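Local atomic coordinates of L-threonine-O-3-phosphate decarboxylase (Porphyromonas gingivalis, PDB entry 3FKD), a protein that probably binds pyridoxal 5'-phosphate and, as an enzyme of the class I/II aminotransferase family, probably decarboxylates L-threonine O-3-phosphate. Residues Val18-Asp27 with Arg319-Asn328. Residues are numbered along the deposited sequence; the frame is centred on the assembly and turned at random.
Sequences VNFSTTVWTD and RITTQRPAQN
Phe20 lies against Ile320 and Gln323 where the N-terminal segment enters the small domain of this aminotransferase-like fold, its strand 18-19 edging the sheet beside strand 302-306, with strand 317-321 next in order. Among the apolar contacts, Gln323 CG sits over one face of the Phe20 ring, 3.7 Å from its centroid, a CH-pi contact; a long, flexible glutamine can lend its methylenes to the ring while its amide serves polar partners. A bend at chi2 (-50°) turns that amide off the ring, letting Gln323 NE2 donate to Thr321 O at 2.9 Å and to a water that in turn donates to Val24 O. Phe331 meets the same ring from helix 325-339, and Val18 CG1 packs on Gln327 CG at 3.5 Å.

Backbone carbonyls take most of the hydrogen bonds. Thr321 N reaches Phe20 O almost straight (3.0 Å, 169°). Arg319, its chain bent at chi3, brings NH2 to Ser21 O at 2.8 Å; the oxygen lies in the guanidinium plane, but the donor stands above the carbonyl plane, while Thr23 CG2 rests over the centre of one guanidinium face. The hydroxyl of Thr23 instead bonds Tyr169. A salt bridge joins Asp27 to Arg324 at the N-cap of helix 325-339: the extended arginine chain carries NE to the syn lone pair of Asp27 OD2, 2.9 Å away, with carboxylate and guanidinium planes 53° apart.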
ATOM      1  N   VAL A  18      -1.506  15.946 -23.856  1.00 37.28           N
ATOM      2  CA  VAL A  18      -0.186  15.325 -23.994  1.00 33.81           C
ATOM      3  C   VAL A  18       0.675  15.583 -22.753  1.00 32.07           C
ATOM      4  O   VAL A  18       0.867  16.751 -22.352  1.00 32.19           O
ATOM      5  CB  VAL A  18       0.532  15.862 -25.240  1.00 31.76           C
ATOM      6  CG1 VAL A  18       1.917  15.185 -25.432  1.00 29.09           C
ATOM      7  CG2 VAL A  18      -0.368  15.680 -26.468  1.00 32.95           C
ATOM      8  N   ASN A  19       1.182  14.509 -22.145  1.00 27.28           N
ATOM      9  CA  ASN A  19       1.806  14.627 -20.837  1.00 25.54           C
ATOM     10  C   ASN A  19       3.324  14.628 -20.871  1.00 25.62           C
ATOM     11  O   ASN A  19       3.931  13.650 -21.282  1.00 24.12           O
ATOM     12  CB  ASN A  19       1.315  13.534 -19.909  1.00 24.91           C
ATOM     13  CG  ASN A  19       1.506  13.894 -18.456  1.00 24.92           C
ATOM     14  OD1 ASN A  19       2.199  14.849 -18.125  1.00 24.74           O
ATOM     15  ND2 ASN A  19       0.886  13.139 -17.585  1.00 23.53           N
ATOM     16  N   PHE A  20       3.917  15.745 -20.434  1.00 24.92           N
ATOM     17  CA  PHE A  20       5.368  15.962 -20.435  1.00 23.62           C
ATOM     18  C   PHE A  20       5.855  15.967 -18.965  1.00 22.77           C
ATOM     19  O   PHE A  20       7.042  16.077 -18.684  1.00 22.85           O
ATOM     20  CB  PHE A  20       5.759  17.303 -21.152  1.00 25.55           C
ATOM     21  CG  PHE A  20       5.496  17.326 -22.648  1.00 24.81           C
ATOM     22  CD1 PHE A  20       6.501  17.007 -23.553  1.00 25.15           C
ATOM     23  CD2 PHE A  20       4.259  17.674 -23.141  1.00 24.72           C
ATOM     24  CE1 PHE A  20       6.259  16.989 -24.927  1.00 25.69           C
ATOM     25  CE2 PHE A  20       4.026  17.671 -24.501  1.00 26.91           C
ATOM     26  CZ  PHE A  20       5.021  17.316 -25.395  1.00 25.59           C
ATOM     27  N   SER A  21       4.931  15.817 -18.026  1.00 23.52           N
ATOM     28  CA  SER A  21       5.229  15.995 -16.600  1.00 22.67           C
ATOM     29  C   SER A  21       5.580  14.724 -15.786  1.00 22.63           C
ATOM     30  O   SER A  21       5.886  14.830 -14.605  1.00 22.20           O
ATOM     31  CB  SER A  21       4.043  16.659 -15.942  1.00 22.40           C
ATOM     32  OG  SER A  21       3.080  15.683 -15.612  1.00 22.90           O
ATOM     33  N   THR A  22       5.512  13.540 -16.395  1.00 19.78           N
ATOM     34  CA  THR A  22       5.789  12.319 -15.675  1.00 19.44           C
ATOM     35  C   THR A  22       7.099  11.660 -16.102  1.00 18.78           C
ATOM     36  O   THR A  22       7.498  11.752 -17.239  1.00 19.70           O
ATOM     37  CB  THR A  22       4.558  11.291 -15.680  1.00 21.13           C
ATOM     38  OG1 THR A  22       4.578  10.454 -16.844  1.00 21.08           O
ATOM     39  CG2 THR A  22       3.204  12.023 -15.576  1.00 21.58           C
ATOM     40  N   THR A  23       7.780  11.025 -15.162  1.00 17.97           N
ATOM     41  CA  THR A  23       8.958  10.266 -15.486  1.00 18.51           C
ATOM     42  C   THR A  23       8.575   8.813 -15.682  1.00 20.01           C
ATOM     43  O   THR A  23       9.378   7.931 -15.473  1.00 20.72           O
ATOM     44  CB  THR A  23      10.037  10.377 -14.399  1.00 20.23           C
ATOM     45  OG1 THR A  23       9.504   9.959 -13.141  1.00 19.61           O
ATOM     46  CG2 THR A  23      10.554  11.834 -14.289  1.00 20.54           C
ATOM     47  N   VAL A  24       7.333   8.567 -16.080  1.00 20.42           N
ATOM     48  CA  VAL A  24       6.893   7.225 -16.437  1.00 19.37           C
ATOM     49  C   VAL A  24       7.011   6.941 -17.952  1.00 19.48           C
ATOM     50  O   VAL A  24       6.542   7.709 -18.770  1.00 20.44           O
ATOM     51  CB  VAL A  24       5.437   6.992 -15.943  1.00 18.78           C
ATOM     52  CG1 VAL A  24       4.907   5.639 -16.386  1.00 17.07           C
ATOM     53  CG2 VAL A  24       5.365   7.157 -14.402  1.00 18.73           C
ATOM     54  N   TRP A  25       7.639   5.828 -18.314  1.00 20.72           N
ATOM     55  CA  TRP A  25       7.574   5.337 -19.693  1.00 21.85           C
ATOM     56  C   TRP A  25       6.152   4.924 -20.089  1.00 21.37           C
ATOM     57  O   TRP A  25       5.642   3.903 -19.674  1.00 19.62           O
ATOM     58  CB  TRP A  25       8.587   4.216 -19.961  1.00 21.29           C
ATOM     59  CG  TRP A  25       8.357   3.510 -21.269  1.00 23.50           C
ATOM     60  CD1 TRP A  25       8.005   2.201 -21.436  1.00 23.23           C
ATOM     61  CD2 TRP A  25       8.431   4.075 -22.590  1.00 23.47           C
ATOM     62  NE1 TRP A  25       7.871   1.909 -22.762  1.00 24.86           N
ATOM     63  CE2 TRP A  25       8.126   3.032 -23.503  1.00 24.78           C
ATOM     64  CE3 TRP A  25       8.743   5.343 -23.088  1.00 23.05           C
ATOM     65  CZ2 TRP A  25       8.096   3.222 -24.893  1.00 23.84           C
ATOM     66  CZ3 TRP A  25       8.723   5.539 -24.478  1.00 25.13           C
ATOM     67  CH2 TRP A  25       8.400   4.477 -25.366  1.00 26.16           C
ATOM     68  N   THR A  26       5.540   5.726 -20.952  1.00 24.42           N
ATOM     69  CA  THR A  26       4.094   5.656 -21.206  1.00 24.16           C
ATOM     70  C   THR A  26       3.657   4.953 -22.511  1.00 25.29           C
ATOM     71  O   THR A  26       2.510   4.544 -22.655  1.00 23.18           O
ATOM     72  CB  THR A  26       3.523   7.078 -21.074  1.00 22.50           C
ATOM     73  OG1 THR A  26       3.036   7.256 -19.729  1.00 22.79           O
ATOM     74  CG2 THR A  26       2.457   7.379 -22.078  1.00 22.72           C
ATOM     75  N   ASP A  27       4.589   4.807 -23.442  1.00 26.45           N
ATOM     76  CA  ASP A  27       4.274   4.323 -24.775  1.00 28.18           C
ATOM     77  C   ASP A  27       4.467   2.811 -24.925  1.00 27.68           C
ATOM     78  O   ASP A  27       4.487   2.316 -26.036  1.00 28.62           O
ATOM     79  CB  ASP A  27       5.108   5.075 -25.830  1.00 28.81           C
ATOM     80  CG  ASP A  27       4.270   6.016 -26.693  1.00 33.55           C
ATOM     81  OD1 ASP A  27       3.182   6.391 -26.243  1.00 35.22           O
ATOM     82  OD2 ASP A  27       4.686   6.382 -27.824  1.00 35.75           O
ATOM     83  N   ARG A 319      10.515  20.326 -15.148  1.00 23.36           N
ATOM     84  CA  ARG A 319      10.999  19.031 -15.608  1.00 23.14           C
ATOM     85  C   ARG A 319      10.184  18.634 -16.841  1.00 22.84           C
ATOM     86  O   ARG A 319       8.957  18.718 -16.816  1.00 22.16           O
ATOM     87  CB  ARG A 319      10.868  17.949 -14.502  1.00 23.28           C
ATOM     88  CG  ARG A 319      11.669  16.658 -14.805  1.00 21.16           C
ATOM     89  CD  ARG A 319      11.445  15.572 -13.828  1.00 18.83           C
ATOM     90  NE  ARG A 319      10.034  15.263 -13.798  1.00 21.87           N
ATOM     91  CZ  ARG A 319       9.386  14.756 -12.757  1.00 20.15           C
ATOM     92  NH1 ARG A 319      10.031  14.460 -11.623  1.00 19.06           N
ATOM     93  NH2 ARG A 319       8.094  14.532 -12.872  1.00 20.42           N
ATOM     94  N   ILE A 320      10.871  18.210 -17.903  1.00 21.16           N
ATOM     95  CA  ILE A 320      10.226  17.759 -19.135  1.00 21.36           C
ATOM     96  C   ILE A 320      10.672  16.347 -19.580  1.00 22.65           C
ATOM     97  O   ILE A 320      11.877  16.100 -19.713  1.00 22.09           O
ATOM     98  CB  ILE A 320      10.557  18.684 -20.305  1.00 22.91           C
ATOM     99  CG1 ILE A 320      10.396  20.163 -19.929  1.00 23.36           C
ATOM    100  CG2 ILE A 320       9.747  18.298 -21.553  1.00 23.48           C
ATOM    101  CD1 ILE A 320       9.084  20.749 -20.303  1.00 24.56           C
ATOM    102  N   THR A 321       9.712  15.436 -19.811  1.00 20.15           N
ATOM    103  CA  THR A 321      10.001  14.143 -20.423  1.00 21.24           C
ATOM    104  C   THR A 321       9.694  14.104 -21.917  1.00 21.53           C
ATOM    105  O   THR A 321       8.565  14.347 -22.335  1.00 22.60           O
ATOM    106  CB  THR A 321       9.187  12.990 -19.780  1.00 21.91           C
ATOM    107  OG1 THR A 321       9.282  13.090 -18.364  1.00 21.86           O
ATOM    108  CG2 THR A 321       9.701  11.605 -20.255  1.00 18.53           C
ATOM    109  N   THR A 322      10.698  13.752 -22.707  1.00 21.48           N
ATOM    110  CA  THR A 322      10.536  13.502 -24.143  1.00 22.27           C
ATOM    111  C   THR A 322       9.338  12.600 -24.484  1.00 21.13           C
ATOM    112  O   THR A 322       9.283  11.453 -24.086  1.00 20.84           O
ATOM    113  CB  THR A 322      11.811  12.868 -24.682  1.00 23.59           C
ATOM    114  OG1 THR A 322      12.916  13.712 -24.349  1.00 24.93           O
ATOM    115  CG2 THR A 322      11.731  12.559 -26.226  1.00 24.18           C
ATOM    116  N   GLN A 323       8.396  13.156 -25.224  1.00 22.65           N
ATOM    117  CA  GLN A 323       7.237  12.447 -25.737  1.00 24.28           C
ATOM    118  C   GLN A 323       7.510  12.044 -27.198  1.00 26.55           C
ATOM    119  O   GLN A 323       8.656  11.846 -27.566  1.00 26.43           O
ATOM    120  CB  GLN A 323       5.994  13.316 -25.570  1.00 23.66           C
ATOM    121  CG  GLN A 323       5.665  13.632 -24.082  1.00 24.39           C
ATOM    122  CD  GLN A 323       5.644  12.341 -23.179  1.00 24.27           C
ATOM    123  OE1 GLN A 323       4.910  11.396 -23.456  1.00 22.47           O
ATOM    124  NE2 GLN A 323       6.487  12.309 -22.153  1.00 20.45           N
ATOM    125  N   ARG A 324       6.500  11.885 -28.031  1.00 27.23           N
ATOM    126  CA  ARG A 324       6.805  11.553 -29.447  1.00 31.31           C
ATOM    127  C   ARG A 324       7.404  12.747 -30.273  1.00 30.67           C
ATOM    128  O   ARG A 324       7.224  13.911 -29.916  1.00 31.27           O
ATOM    129  CB  ARG A 324       5.563  11.009 -30.145  1.00 29.71           C
ATOM    130  CG  ARG A 324       5.107   9.678 -29.620  1.00 31.91           C
ATOM    131  CD  ARG A 324       3.707   9.361 -30.150  1.00 35.56           C
ATOM    132  NE  ARG A 324       3.109   8.210 -29.480  1.00 40.92           N
ATOM    133  CZ  ARG A 324       1.883   7.745 -29.725  1.00 43.98           C
ATOM    134  NH1 ARG A 324       1.440   6.685 -29.060  1.00 47.60           N
ATOM    135  NH2 ARG A 324       1.099   8.332 -30.629  1.00 41.86           N
ATOM    136  N   PRO A 325       8.111  12.463 -31.378  1.00 30.65           N
ATOM    137  CA  PRO A 325       8.690  13.583 -32.140  1.00 30.89           C
ATOM    138  C   PRO A 325       7.651  14.612 -32.562  1.00 32.53           C
ATOM    139  O   PRO A 325       7.783  15.786 -32.188  1.00 34.53           O
ATOM    140  CB  PRO A 325       9.310  12.905 -33.348  1.00 25.54           C
ATOM    141  CG  PRO A 325       9.672  11.562 -32.864  1.00 31.25           C
ATOM    142  CD  PRO A 325       8.538  11.162 -31.925  1.00 29.89           C
ATOM    143  N   ALA A 326       6.616  14.191 -33.274  1.00 29.38           N
ATOM    144  CA  ALA A 326       5.525  15.106 -33.573  1.00 31.16           C
ATOM    145  C   ALA A 326       5.014  15.889 -32.334  1.00 32.84           C
ATOM    146  O   ALA A 326       4.703  17.052 -32.443  1.00 37.63           O
ATOM    147  CB  ALA A 326       4.379  14.394 -34.290  1.00 27.43           C
ATOM    148  N   GLN A 327       4.915  15.270 -31.166  1.00 32.45           N
ATOM    149  CA  GLN A 327       4.429  16.001 -29.988  1.00 32.48           C
ATOM    150  C   GLN A 327       5.504  16.955 -29.526  1.00 32.97           C
ATOM    151  O   GLN A 327       5.209  18.028 -29.042  1.00 34.08           O
ATOM    152  CB  GLN A 327       4.091  15.035 -28.837  1.00 33.10           C
ATOM    153  CG  GLN A 327       2.614  14.575 -28.759  1.00 33.15           C
ATOM    154  CD  GLN A 327       2.440  13.096 -28.439  1.00 28.62           C
ATOM    155  OE1 GLN A 327       3.371  12.396 -28.031  1.00 28.71           O
ATOM    156  NE2 GLN A 327       1.247  12.613 -28.669  1.00 26.65           N
ATOM    157  N   ASN A 328       6.759  16.524 -29.647  1.00 34.08           N
ATOM    158  CA  ASN A 328       7.899  17.318 -29.227  1.00 33.02           C
ATOM    159  C   ASN A 328       7.967  18.549 -30.116  1.00 34.48           C
ATOM    160  O   ASN A 328       8.130  19.667 -29.644  1.00 33.12           O
ATOM    161  CB  ASN A 328       9.215  16.520 -29.317  1.00 30.29           C
ATOM    162  CG  ASN A 328       9.241  15.311 -28.401  1.00 29.68           C
ATOM    163  OD1 ASN A 328       8.462  15.215 -27.456  1.00 28.11           O
ATOM    164  ND2 ASN A 328      10.151  14.374 -28.684  1.00 29.55           N
TER
HETATM  165  O   HOH W   1       5.781   9.920 -20.373  1.00 23.57           O